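Local coordinates for protein diol-dehydratase (PDB 5I2A) that probably catalyses B12-independent dehydration of 1,2-propanediol as a lyase of the glycyl radical enzyme family, at residues Arg33-Thr38 and Lys118-Ala123; Val50-Arg55 and Asp125-Gly130; Phe455-Arg460 and Ala704-Thr709; Ala698-Gly703 and Ser826-Asp831. All blocks are in the same frame, centred on the assembly; numbering follows the deposited sequence.

Contact 1. Residues Arg33-Thr38 and Lys118-Ala123; sequences RAELIT and KKRLLA
Arg120 reaches across to Glu35, the two side chains crossing at about a right angle. Its CB lies 3.3 Å from Glu35 OE2, and CG keeps beside the same oxygen, at 3.5 Å. CD is modelled too close to OE2, and this part of the approach is doubtful. Bends at chi2 and chi3 (the latter -90°) turn the chain; NE and CZ pass the carboxylate at longer range and NH1 is brought round to the other oxygen. There NH1 donates to Glu35 OE1 at 2.7 Å, a salt bridge whose hydrogen bond is weak because its N-H···O angle is only 127°. OE1 sits at the guanidinium edge and in its plane, but the carboxylate itself is turned 62° from that plane. The pair ties helix 32-43 to helix 115-125 within the pyruvate formate lyase-like fold, well away from the centre of the chain. A leucine in place of Arg120 would probably leave the Glu35 carboxylate without its charged mate and freer to turn. A water gives a second link, donating to the backbone Arg120 O at 2.8 Å and to Glu35 OE2 at an unusually short distance whose exact length is doubtful. Alongside this polar pair the helices meet through methyl groups, Ala34 CB standing 3.9 Å from Leu121 CD2. Thr87, in a loop, also touches both Ala34 and Leu121.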
loop_
_atom_site.group_PDB
_atom_site.type_symbol
_atom_site.label_atom_id
_atom_site.label_comp_id
_atom_site.label_asym_id
_atom_site.label_seq_id
_atom_site.Cartn_x
_atom_site.Cartn_y
_atom_site.Cartn_z
ATOM N N ARG A 33 -0.288 27.024 0.877
ATOM C CA ARG A 33 0.046 25.615 1.124
ATOM C C ARG A 33 -0.541 24.711 0.043
ATOM O O ARG A 33 0.130 23.811 -0.455
ATOM C CB ARG A 33 -0.446 25.137 2.498
ATOM C CG ARG A 33 0.104 23.751 2.880
ATOM C CD ARG A 33 -0.434 23.231 4.225
ATOM N NE ARG A 33 0.062 21.881 4.490
ATOM C CZ ARG A 33 -0.412 20.781 3.904
ATOM N NH1 ARG A 33 -1.415 20.864 3.041
ATOM N NH2 ARG A 33 0.099 19.591 4.206
ATOM N N ALA A 34 -1.798 24.955 -0.299
ATOM C CA ALA A 34 -2.488 24.120 -1.271
ATOM C C ALA A 34 -1.790 24.219 -2.619
ATOM O O ALA A 34 -1.619 23.223 -3.311
ATOM C CB ALA A 34 -3.945 24.522 -1.382
ATOM N N GLU A 35 -1.363 25.425 -2.981
ATOM C CA GLU A 35 -0.618 25.603 -4.222
ATOM C C GLU A 35 0.711 24.851 -4.192
ATOM O O GLU A 35 1.093 24.211 -5.165
ATOM C CB GLU A 35 -0.368 27.089 -4.495
ATOM C CG GLU A 35 -1.641 27.820 -4.876
ATOM C CD GLU A 35 -1.413 29.279 -5.221
ATOM O OE1 GLU A 35 -0.437 29.871 -4.735
ATOM O OE2 GLU A 35 -2.219 29.822 -5.995
ATOM N N LEU A 36 1.415 24.925 -3.073
ATOM C CA LEU A 36 2.727 24.315 -2.992
ATOM C C LEU A 36 2.680 22.781 -2.923
ATOM O O LEU A 36 3.527 22.118 -3.514
ATOM C CB LEU A 36 3.498 24.876 -1.799
ATOM C CG LEU A 36 3.888 26.357 -1.949
ATOM C CD1 LEU A 36 4.375 26.922 -0.620
ATOM C CD2 LEU A 36 4.941 26.547 -3.044
ATOM N N ILE A 37 1.698 22.216 -2.227
ATOM C CA ILE A 37 1.611 20.756 -2.163
ATOM C C ILE A 37 1.223 20.211 -3.543
ATOM O O ILE A 37 1.756 19.194 -3.985
ATOM C CB ILE A 37 0.632 20.278 -1.063
ATOM C CG1 ILE A 37 0.806 18.777 -0.821
ATOM C CG2 ILE A 37 -0.821 20.656 -1.373
ATOM C CD1 ILE A 37 -0.004 18.250 0.346
ATOM N N THR A 38 0.341 20.921 -4.238
ATOM C CA THR A 38 -0.059 20.561 -5.592
ATOM C C THR A 38 1.109 20.635 -6.569
ATOM O O THR A 38 1.330 19.737 -7.359
ATOM C CB THR A 38 -1.187 21.465 -6.075
ATOM O OG1 THR A 38 -2.343 21.216 -5.275
ATOM C CG2 THR A 38 -1.532 21.187 -7.528
ATOM N N LYS A 118 -10.109 32.324 -3.162
ATOM C CA LYS A 118 -11.054 31.377 -3.744
ATOM C C LYS A 118 -10.572 30.868 -5.107
ATOM O O LYS A 118 -10.581 29.663 -5.370
ATOM C CB LYS A 118 -12.437 32.000 -3.894
ATOM C CG LYS A 118 -13.135 32.370 -2.582
ATOM C CD LYS A 118 -14.427 33.118 -2.891
ATOM C CE LYS A 118 -15.079 33.727 -1.654
ATOM N NZ LYS A 118 -16.369 34.402 -2.023
ATOM N N LYS A 119 -10.148 31.789 -5.971
ATOM C CA LYS A 119 -9.692 31.405 -7.305
ATOM C C LYS A 119 -8.467 30.506 -7.243
ATOM O O LYS A 119 -8.373 29.530 -7.977
ATOM C CB LYS A 119 -9.390 32.637 -8.163
ATOM C CG LYS A 119 -10.619 33.491 -8.473
ATOM C CD LYS A 119 -11.893 32.641 -8.617
ATOM C CE LYS A 119 -11.983 31.945 -9.985
ATOM N NZ LYS A 119 -13.314 31.306 -10.219
ATOM N N ARG A 120 -7.523 30.845 -6.375
ATOM C CA ARG A 120 -6.325 30.042 -6.242
ATOM C C ARG A 120 -6.616 28.640 -5.694
ATOM O O ARG A 120 -6.015 27.670 -6.139
ATOM C CB ARG A 120 -5.323 30.753 -5.357
ATOM C CG ARG A 120 -4.884 32.080 -5.933
ATOM C CD ARG A 120 -3.464 32.370 -5.570
ATOM N NE ARG A 120 -3.355 33.092 -4.337
ATOM C CZ ARG A 120 -2.358 32.974 -3.474
ATOM N NH1 ARG A 120 -1.373 32.115 -3.679
ATOM N NH2 ARG A 120 -2.362 33.725 -2.389
ATOM N N LEU A 121 -7.536 28.542 -4.738
ATOM C CA LEU A 121 -7.902 27.247 -4.179
ATOM C C LEU A 121 -8.588 26.386 -5.233
ATOM O O LEU A 121 -8.337 25.190 -5.301
ATOM C CB LEU A 121 -8.806 27.401 -2.944
ATOM C CG LEU A 121 -8.105 27.907 -1.686
ATOM C CD1 LEU A 121 -9.070 28.073 -0.511
ATOM C CD2 LEU A 121 -6.947 26.981 -1.309
ATOM N N LEU A 122 -9.428 26.996 -6.068
ATOM C CA LEU A 122 -10.132 26.236 -7.097
ATOM C C LEU A 122 -9.149 25.555 -8.034
ATOM O O LEU A 122 -9.308 24.380 -8.365
ATOM C CB LEU A 122 -11.078 27.125 -7.900
ATOM C CG LEU A 122 -12.372 27.526 -7.195
ATOM C CD1 LEU A 122 -13.173 28.506 -8.054
ATOM C CD2 LEU A 122 -13.200 26.304 -6.869
ATOM N N ALA A 123 -8.127 26.299 -8.438
ATOM C CA ALA A 123 -7.132 25.784 -9.359
ATOM C C ALA A 123 -6.275 24.710 -8.700
ATOM O O ALA A 123 -5.999 23.676 -9.299
ATOM C CB ALA A 123 -6.243 26.917 -9.881
HETATM O O HOH W 1 -3.591 28.302 -7.498
#

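Contact 2. Residues Val50-Arg55 and Asp125-Gly130; sequences VMRKAR and DAYWKG
Arg52 and Tyr127 approach from opposite directions, the edge of the guanidinium meeting the phenol hydroxyl, and the only direct touch between 50-55 and 125-130 is Arg52 NH2 to Tyr127 OH at 3.2 Å. It is a weak hydrogen bond, bent to 134° at the hydrogen. The hydroxyl lies in the guanidinium plane, whereas the phenol ring stands almost perpendicular to that plane, at 87°. A water doubles the link: it accepts from Arg52 NH1 at 2.8 Å and gives a weak bond to Tyr127 OH at 3.4 Å.

Stronger partners fix both ends from outside. Arg52 NH2 also donates to Phe41 O, and its NE is bonded to Thr44 OG1; Tyr127 OH is bonded to Glu45 OE2. The guanidinium is thus gripped on several N-H groups, which should restrict its rotation.

Behind this, Tyr127 has CG anti to its backbone nitrogen (chi1 180°), which aims the ring at the arginine. The ring is steadied by its neighbour: Tyr127 CD2 lies 3.7 Å above the Trp128 indole plane, offset toward the rim. Lys131 adds a cation-pi contact with the phenol. The whole lies at the connection between the consecutive helices 32-43 and 49-63 of the pyruvate formate lyase-like fold: Arg52 reaches back to a carbonyl near the C-terminal end of helix 32-43, and Tyr127, from the turn after helix 115-125, bonds to Glu45 in that connection.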
loop_
_atom_site.group_PDB
_atom_site.type_symbol
_atom_site.label_atom_id
_atom_site.label_comp_id
_atom_site.label_asym_id
_atom_site.label_seq_id
_atom_site.Cartn_x
_atom_site.Cartn_y
_atom_site.Cartn_z
ATOM N N VAL A 50 5.459 7.938 0.334
ATOM C CA VAL A 50 6.095 8.578 1.463
ATOM C C VAL A 50 7.196 9.539 0.987
ATOM O O VAL A 50 7.450 10.557 1.626
ATOM C CB VAL A 50 6.647 7.542 2.476
ATOM C CG1 VAL A 50 7.873 6.804 1.933
ATOM C CG2 VAL A 50 6.976 8.230 3.786
ATOM N N MET A 51 7.829 9.226 -0.144
ATOM C CA MET A 51 8.832 10.119 -0.719
ATOM C C MET A 51 8.142 11.367 -1.263
ATOM O O MET A 51 8.641 12.485 -1.116
ATOM C CB MET A 51 9.635 9.421 -1.824
ATOM C CG MET A 51 10.661 10.329 -2.511
ATOM S SD MET A 51 11.844 11.094 -1.375
ATOM C CE MET A 51 12.642 9.644 -0.673
ATOM N N ARG A 52 6.974 11.182 -1.861
ATOM C CA ARG A 52 6.220 12.326 -2.353
ATOM C C ARG A 52 5.810 13.250 -1.198
ATOM O O ARG A 52 5.832 14.471 -1.363
ATOM C CB ARG A 52 4.994 11.874 -3.140
ATOM C CG ARG A 52 5.349 11.011 -4.371
ATOM C CD ARG A 52 4.109 10.663 -5.178
ATOM N NE ARG A 52 3.587 11.803 -5.922
ATOM C CZ ARG A 52 2.368 11.852 -6.450
ATOM N NH1 ARG A 52 1.532 10.835 -6.296
ATOM N NH2 ARG A 52 1.976 12.921 -7.127
ATOM N N LYS A 53 5.457 12.677 -0.043
ATOM C CA LYS A 53 5.068 13.492 1.127
ATOM C C LYS A 53 6.264 14.301 1.644
ATOM O O LYS A 53 6.123 15.466 2.008
ATOM C CB LYS A 53 4.520 12.626 2.277
ATOM C CG LYS A 53 3.285 11.794 1.967
ATOM C CD LYS A 53 2.056 12.631 1.817
ATOM C CE LYS A 53 1.672 13.251 3.157
ATOM N NZ LYS A 53 0.617 14.249 2.957
ATOM N N ALA A 54 7.431 13.660 1.684
ATOM C CA ALA A 54 8.662 14.309 2.134
ATOM C C ALA A 54 9.014 15.465 1.217
ATOM O O ALA A 54 9.322 16.561 1.688
ATOM C CB ALA A 54 9.812 13.318 2.196
ATOM N N ARG A 55 8.939 15.218 -0.090
ATOM C CA ARG A 55 9.236 16.239 -1.081
ATOM C C ARG A 55 8.223 17.383 -1.018
ATOM O O ARG A 55 8.584 18.527 -1.206
ATOM C CB ARG A 55 9.267 15.641 -2.495
ATOM C CG ARG A 55 10.463 14.720 -2.747
ATOM C CD ARG A 55 11.767 15.490 -2.784
ATOM N NE ARG A 55 12.895 14.629 -3.138
ATOM C CZ ARG A 55 14.163 14.923 -2.878
ATOM N NH1 ARG A 55 14.463 16.058 -2.255
ATOM N NH2 ARG A 55 15.130 14.084 -3.232
ATOM N N ASP A 125 -7.020 22.899 -5.935
ATOM C CA ASP A 125 -7.811 21.764 -5.466
ATOM C C ASP A 125 -8.124 20.755 -6.579
ATOM O O ASP A 125 -8.276 19.563 -6.317
ATOM C CB ASP A 125 -9.143 22.216 -4.870
ATOM C CG ASP A 125 -9.005 22.968 -3.551
ATOM O OD1 ASP A 125 -7.946 22.932 -2.905
ATOM O OD2 ASP A 125 -10.000 23.602 -3.164
ATOM N N ALA A 126 -8.263 21.244 -7.811
ATOM C CA ALA A 126 -8.704 20.396 -8.909
ATOM C C ALA A 126 -7.799 19.181 -9.059
ATOM O O ALA A 126 -8.250 18.112 -9.428
ATOM C CB ALA A 126 -8.759 21.186 -10.219
ATOM N N TYR A 127 -6.525 19.362 -8.753
ATOM C CA TYR A 127 -5.560 18.283 -8.795
ATOM C C TYR A 127 -5.896 17.130 -7.841
ATOM O O TYR A 127 -5.586 15.975 -8.129
ATOM C CB TYR A 127 -4.165 18.810 -8.458
ATOM C CG TYR A 127 -3.121 17.715 -8.487
ATOM C CD1 TYR A 127 -2.634 17.227 -9.697
ATOM C CD2 TYR A 127 -2.652 17.150 -7.315
ATOM C CE1 TYR A 127 -1.691 16.216 -9.732
ATOM C CE2 TYR A 127 -1.724 16.142 -7.336
ATOM C CZ TYR A 127 -1.239 15.685 -8.548
ATOM O OH TYR A 127 -0.303 14.696 -8.555
ATOM N N TRP A 128 -6.515 17.457 -6.707
ATOM C CA TRP A 128 -6.702 16.496 -5.623
ATOM C C TRP A 128 -7.976 15.687 -5.766
ATOM O O TRP A 128 -8.202 14.748 -5.009
ATOM C CB TRP A 128 -6.648 17.220 -4.260
ATOM C CG TRP A 128 -5.242 17.648 -4.027
ATOM C CD1 TRP A 128 -4.692 18.864 -4.333
ATOM C CD2 TRP A 128 -4.171 16.833 -3.534
ATOM N NE1 TRP A 128 -3.356 18.858 -4.039
ATOM C CE2 TRP A 128 -3.009 17.622 -3.549
ATOM C CE3 TRP A 128 -4.086 15.513 -3.071
ATOM C CZ2 TRP A 128 -1.778 17.144 -3.119
ATOM C CZ3 TRP A 128 -2.869 15.040 -2.643
ATOM C CH2 TRP A 128 -1.726 15.856 -2.668
ATOM N N LYS A 129 -8.793 16.035 -6.756
ATOM C CA LYS A 129 -9.990 15.256 -7.054
ATOM C C LYS A 129 -9.593 13.807 -7.323
ATOM O O LYS A 129 -8.741 13.544 -8.148
ATOM C CB LYS A 129 -10.735 15.836 -8.254
ATOM C CG LYS A 129 -11.978 15.061 -8.646
ATOM C CD LYS A 129 -13.006 15.095 -7.535
ATOM C CE LYS A 129 -14.347 14.523 -8.003
ATOM N NZ LYS A 129 -15.386 14.604 -6.935
ATOM N N GLY A 130 -10.193 12.873 -6.597
ATOM C CA GLY A 130 -9.817 11.479 -6.723
ATOM C C GLY A 130 -8.478 11.101 -6.097
ATOM O O GLY A 130 -7.984 10.008 -6.334
HETATM O O HOH W 2 -0.821 11.479 -7.748
#

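Contact 3. Residues Phe455-Arg460 and Ala704-Thr709; sequences FFNMCR and AQTGAT
Asn457 and Thr706 join a strand-to-helix junction to an irregular loop. Strand 454-457 ends in an Asx turn: Asn457 OD1 accepts from Cys459 N at 2.9 Å, a capping bond for the turn that leads into helix 459-467, and the donor is tilted 24° from the carbonyl plane. The same amide turns its other end across the contact. ND2 donates to Thr706 OG1 at 2.8 Å with an angle of 146° at the hydrogen, the hydroxyl lying somewhat out of the amide plane. Leu702 O is a second partner of that hydroxyl. Thr706 is closely held on its apolar branch as well. With CG2 anti to the backbone nitrogen, the methyl reaches Cys459 CB at 3.8 Å, and this part is buried and firmly bonded. A leucine at Asn457 would probably leave Cys459 N without its cap and Thr706 OG1 without its donor.

The side toward Gln705 is looser and partly exposed. Here Arg460 is bent at chi2 and chi3, and Gln705 O lies 3.6 Å above one face of its guanidinium, offset toward the rim. It is 3.7 Å from Arg460 NE, a contact of proximity; the guanidinium takes its firm bonds elsewhere, from NH1 to His151 O and from NH2 to Glu463. The Gln705 side chain itself is linked through a water, which accepts from Asn457 ND2 at 2.9 Å and donates to Gln705 OE1 at 2.8 Å.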
loop_
_atom_site.group_PDB
_atom_site.type_symbol
_atom_site.label_atom_id
_atom_site.label_comp_id
_atom_site.label_asym_id
_atom_site.label_seq_id
_atom_site.Cartn_x
_atom_site.Cartn_y
_atom_site.Cartn_z
ATOM N N PHE A 455 -17.119 10.505 17.343
ATOM C CA PHE A 455 -18.115 10.851 18.337
ATOM C C PHE A 455 -19.277 9.864 18.199
ATOM O O PHE A 455 -19.868 9.751 17.119
ATOM C CB PHE A 455 -18.612 12.283 18.126
ATOM C CG PHE A 455 -17.552 13.353 18.287
ATOM C CD1 PHE A 455 -16.516 13.209 19.190
ATOM C CD2 PHE A 455 -17.628 14.528 17.544
ATOM C CE1 PHE A 455 -15.560 14.211 19.354
ATOM C CE2 PHE A 455 -16.670 15.536 17.692
ATOM C CZ PHE A 455 -15.637 15.375 18.598
ATOM N N PHE A 456 -19.609 9.168 19.280
ATOM C CA PHE A 456 -20.677 8.176 19.270
ATOM C C PHE A 456 -21.810 8.610 20.193
ATOM O O PHE A 456 -21.593 8.840 21.386
ATOM C CB PHE A 456 -20.143 6.804 19.707
ATOM C CG PHE A 456 -21.154 5.680 19.621
ATOM C CD1 PHE A 456 -22.069 5.457 20.649
ATOM C CD2 PHE A 456 -21.164 4.822 18.527
ATOM C CE1 PHE A 456 -22.979 4.395 20.581
ATOM C CE2 PHE A 456 -22.077 3.757 18.446
ATOM C CZ PHE A 456 -22.983 3.547 19.476
ATOM N N ASN A 457 -23.018 8.684 19.641
ATOM C CA ASN A 457 -24.186 9.119 20.405
ATOM C C ASN A 457 -24.872 7.919 21.066
ATOM O O ASN A 457 -25.582 7.173 20.401
ATOM C CB ASN A 457 -25.167 9.867 19.483
ATOM C CG ASN A 457 -26.311 10.533 20.247
ATOM O OD1 ASN A 457 -26.656 10.124 21.353
ATOM N ND2 ASN A 457 -26.891 11.578 19.652
ATOM N N MET A 458 -24.670 7.747 22.367
ATOM C CA MET A 458 -25.231 6.592 23.066
ATOM C C MET A 458 -26.754 6.682 23.191
ATOM O O MET A 458 -27.396 5.687 23.489
ATOM C CB MET A 458 -24.602 6.424 24.464
ATOM C CG MET A 458 -23.067 6.285 24.458
ATOM S SD MET A 458 -22.345 6.295 26.117
ATOM C CE MET A 458 -23.291 4.995 26.875
ATOM N N CYS A 459 -27.331 7.856 22.947
ATOM C CA CYS A 459 -28.789 7.980 22.955
ATOM C C CYS A 459 -29.467 7.442 21.684
ATOM O O CYS A 459 -30.653 7.101 21.710
ATOM C CB CYS A 459 -29.203 9.447 23.150
ATOM S SG CYS A 459 -28.779 10.125 24.749
ATOM N N ARG A 460 -28.752 7.407 20.561
ATOM C CA ARG A 460 -29.422 6.976 19.335
ATOM C C ARG A 460 -29.779 5.471 19.372
ATOM O O ARG A 460 -30.892 5.116 18.994
ATOM C CB ARG A 460 -28.595 7.340 18.102
ATOM C CG ARG A 460 -28.522 8.866 17.858
ATOM C CD ARG A 460 -29.257 9.278 16.558
ATOM N NE ARG A 460 -30.679 9.111 16.723
ATOM C CZ ARG A 460 -31.563 8.844 15.773
ATOM N NH1 ARG A 460 -31.214 8.704 14.498
ATOM N NH2 ARG A 460 -32.830 8.720 16.131
ATOM N N ALA A 704 -28.866 17.782 18.970
ATOM C CA ALA A 704 -29.755 18.287 17.931
ATOM C C ALA A 704 -30.213 17.168 16.986
ATOM O O ALA A 704 -31.166 17.340 16.248
ATOM C CB ALA A 704 -29.072 19.412 17.140
ATOM N N GLN A 705 -29.540 16.019 17.032
ATOM C CA GLN A 705 -29.863 14.892 16.159
ATOM C C GLN A 705 -30.644 13.834 16.913
ATOM O O GLN A 705 -30.909 12.746 16.413
ATOM C CB GLN A 705 -28.579 14.287 15.575
ATOM C CG GLN A 705 -27.874 15.229 14.613
ATOM C CD GLN A 705 -26.448 14.808 14.325
ATOM O OE1 GLN A 705 -25.850 14.032 15.065
ATOM N NE2 GLN A 705 -25.908 15.308 13.235
ATOM N N THR A 706 -30.999 14.171 18.138
ATOM C CA THR A 706 -31.569 13.213 19.058
ATOM C C THR A 706 -32.966 13.648 19.439
ATOM O O THR A 706 -33.151 14.781 19.890
ATOM C CB THR A 706 -30.701 13.099 20.320
ATOM O OG1 THR A 706 -29.351 12.820 19.930
ATOM C CG2 THR A 706 -31.224 12.028 21.263
ATOM N N GLY A 707 -33.941 12.763 19.271
ATOM C CA GLY A 707 -35.289 13.048 19.749
ATOM C C GLY A 707 -35.371 13.169 21.269
ATOM O O GLY A 707 -34.373 13.025 21.992
ATOM N N ALA A 708 -36.569 13.438 21.764
ATOM C CA ALA A 708 -36.795 13.495 23.206
ATOM C C ALA A 708 -36.446 12.163 23.866
ATOM O O ALA A 708 -36.656 11.103 23.280
ATOM C CB ALA A 708 -38.233 13.861 23.497
ATOM N N THR A 709 -35.933 12.213 25.090
ATOM C CA THR A 709 -35.550 10.985 25.784
ATOM C C THR A 709 -36.281 10.843 27.126
ATOM O O THR A 709 -36.753 11.831 27.678
ATOM C CB THR A 709 -34.018 10.931 25.982
ATOM O OG1 THR A 709 -33.544 12.204 26.430
ATOM C CG2 THR A 709 -33.349 10.601 24.650
HETATM O O HOH W 3 -26.028 11.988 16.897
#

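Contact 4. Residues Ala698-Gly703 and Ser826-Asp831; sequences ANVPLG and SKSLQD
The helix at the C-terminal end of the chain, 827-835, follows the strand-flanked turn that carries the predicted glycyl radical position, Gly817, and packs here on the short helix 699-703. Val700 carries the contact from helix 699-703, its CA 6.6 Å from that of Leu829. Its two methyls divide the work. CG1, anti to the backbone nitrogen (chi1 171°), rests against Ser828, with OG at 3.9 Å, while CG2 meets Leu829 CD1 at 4.1 Å. The valine and leucine side chains cross at about a right angle, and only single methyl groups touch between them.

Polar groups lie around this patch. Ser826 is the N-cap of the C-terminal helix. Lys827 NZ forms a salt bridge with Asp831 OD2, one turn further along, at 3.0 Å, and OD2 offers its syn lone pair. Asp831 OD1 is bonded to Gln802. Just beyond the patch, Asn699 ND2 is bonded to Val719 O and to Asp832, the latter bond adding a polar tie between the two helices. Between the segments themselves only van der Waals contact acts, which implies a contact with little directional preference of its own, the directional bonds lying beside it.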
loop_
_atom_site.group_PDB
_atom_site.type_symbol
_atom_site.label_atom_id
_atom_site.label_comp_id
_atom_site.label_asym_id
_atom_site.label_seq_id
_atom_site.Cartn_x
_atom_site.Cartn_y
_atom_site.Cartn_z
ATOM N N ALA A 698 -19.341 18.860 20.964
ATOM C CA ALA A 698 -20.222 18.114 20.065
ATOM C C ALA A 698 -21.491 17.588 20.714
ATOM O O ALA A 698 -22.349 17.022 20.027
ATOM C CB ALA A 698 -19.454 16.952 19.430
ATOM N N ASN A 699 -21.625 17.768 22.028
ATOM C CA ASN A 699 -22.837 17.339 22.701
ATOM C C ASN A 699 -24.018 18.211 22.255
ATOM O O ASN A 699 -25.149 17.767 22.278
ATOM C CB ASN A 699 -22.682 17.382 24.218
ATOM C CG ASN A 699 -22.419 18.789 24.731
ATOM O OD1 ASN A 699 -21.495 19.456 24.288
ATOM N ND2 ASN A 699 -23.255 19.249 25.640
ATOM N N VAL A 700 -23.740 19.430 21.810
ATOM C CA VAL A 700 -24.804 20.290 21.284
ATOM C C VAL A 700 -25.294 19.804 19.896
ATOM O O VAL A 700 -26.463 19.484 19.762
ATOM C CB VAL A 700 -24.341 21.765 21.250
ATOM C CG1 VAL A 700 -25.348 22.638 20.515
ATOM C CG2 VAL A 700 -24.096 22.247 22.685
ATOM N N PRO A 701 -24.405 19.689 18.879
ATOM C CA PRO A 701 -24.958 19.133 17.633
ATOM C C PRO A 701 -25.441 17.673 17.725
ATOM O O PRO A 701 -26.394 17.333 17.026
ATOM C CB PRO A 701 -23.792 19.249 16.636
ATOM C CG PRO A 701 -22.551 19.352 17.487
ATOM C CD PRO A 701 -23.006 20.134 18.703
ATOM N N LEU A 702 -24.836 16.833 18.562
ATOM C CA LEU A 702 -25.334 15.460 18.661
ATOM C C LEU A 702 -26.726 15.450 19.286
ATOM O O LEU A 702 -27.613 14.719 18.838
ATOM C CB LEU A 702 -24.378 14.564 19.458
ATOM C CG LEU A 702 -23.410 13.730 18.605
ATOM C CD1 LEU A 702 -22.555 14.609 17.689
ATOM C CD2 LEU A 702 -22.518 12.840 19.495
ATOM N N GLY A 703 -26.924 16.280 20.302
ATOM C CA GLY A 703 -28.241 16.431 20.892
ATOM C C GLY A 703 -29.290 16.931 19.898
ATOM O O GLY A 703 -30.458 16.543 19.967
ATOM N N SER A 826 -21.127 30.235 19.399
ATOM C CA SER A 826 -22.482 30.454 18.905
ATOM C C SER A 826 -23.470 30.486 20.057
ATOM O O SER A 826 -23.183 29.987 21.147
ATOM C CB SER A 826 -22.895 29.355 17.922
ATOM O OG SER A 826 -23.177 28.155 18.622
ATOM N N LYS A 827 -24.650 31.046 19.804
ATOM C CA LYS A 827 -25.678 31.131 20.834
ATOM C C LYS A 827 -26.043 29.766 21.425
ATOM O O LYS A 827 -26.218 29.634 22.639
ATOM C CB LYS A 827 -26.943 31.793 20.282
ATOM C CG LYS A 827 -28.039 31.863 21.322
ATOM C CD LYS A 827 -29.319 32.489 20.795
ATOM C CE LYS A 827 -30.472 32.216 21.762
ATOM N NZ LYS A 827 -30.091 32.555 23.174
ATOM N N SER A 828 -26.174 28.752 20.577
ATOM C CA SER A 828 -26.576 27.444 21.085
ATOM C C SER A 828 -25.509 26.854 22.030
ATOM O O SER A 828 -25.836 26.225 23.035
ATOM C CB SER A 828 -26.885 26.483 19.928
ATOM O OG SER A 828 -25.744 26.254 19.124
ATOM N N LEU A 829 -24.237 27.062 21.724
ATOM C CA LEU A 829 -23.183 26.553 22.604
ATOM C C LEU A 829 -23.098 27.396 23.880
ATOM O O LEU A 829 -22.976 26.864 24.974
ATOM C CB LEU A 829 -21.837 26.520 21.876
ATOM C CG LEU A 829 -20.633 26.051 22.699
ATOM C CD1 LEU A 829 -20.883 24.694 23.339
ATOM C CD2 LEU A 829 -19.415 25.998 21.808
ATOM N N GLN A 830 -23.174 28.716 23.728
ATOM C CA GLN A 830 -23.249 29.606 24.889
ATOM C C GLN A 830 -24.389 29.209 25.817
ATOM O O GLN A 830 -24.209 29.139 27.024
ATOM C CB GLN A 830 -23.447 31.058 24.459
ATOM C CG GLN A 830 -22.267 31.709 23.750
ATOM C CD GLN A 830 -22.594 33.147 23.367
ATOM O OE1 GLN A 830 -23.760 33.522 23.330
ATOM N NE2 GLN A 830 -21.574 33.947 23.076
ATOM N N ASP A 831 -25.565 28.952 25.248
ATOM C CA ASP A 831 -26.712 28.554 26.061
ATOM C C ASP A 831 -26.458 27.246 26.809
ATOM O O ASP A 831 -26.897 27.090 27.939
ATOM C CB ASP A 831 -27.975 28.399 25.211
ATOM C CG ASP A 831 -28.517 29.733 24.698
ATOM O OD1 ASP A 831 -28.067 30.803 25.166
ATOM O OD2 ASP A 831 -29.418 29.695 23.838
#

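Contact 3 is buried, contacts 1 and 4 are partly buried, and contact 2 lies at the surface. Contacts 1 and 2, with centres 12 Å apart, adjoin, since helix 115-125 runs into the turn of contact 2 and helices 32-43 and 49-63 follow each other in the chain; Trp128 NE1 probably bonds to Thr38 OG1. Contacts 3 and 4 adjoin where helix 699-703 passes into loop 704-709, and Phe455 packs on Ala698. The two pairs stay apart, their nearest atoms about 22 Å or more from each other. Charged side chains mark contacts 1 and 2, and water bridges contacts 1, 2 and 3; neutral amide and hydroxyl groups serve the buried junction of contact 3, and methyl groups carry contact 4.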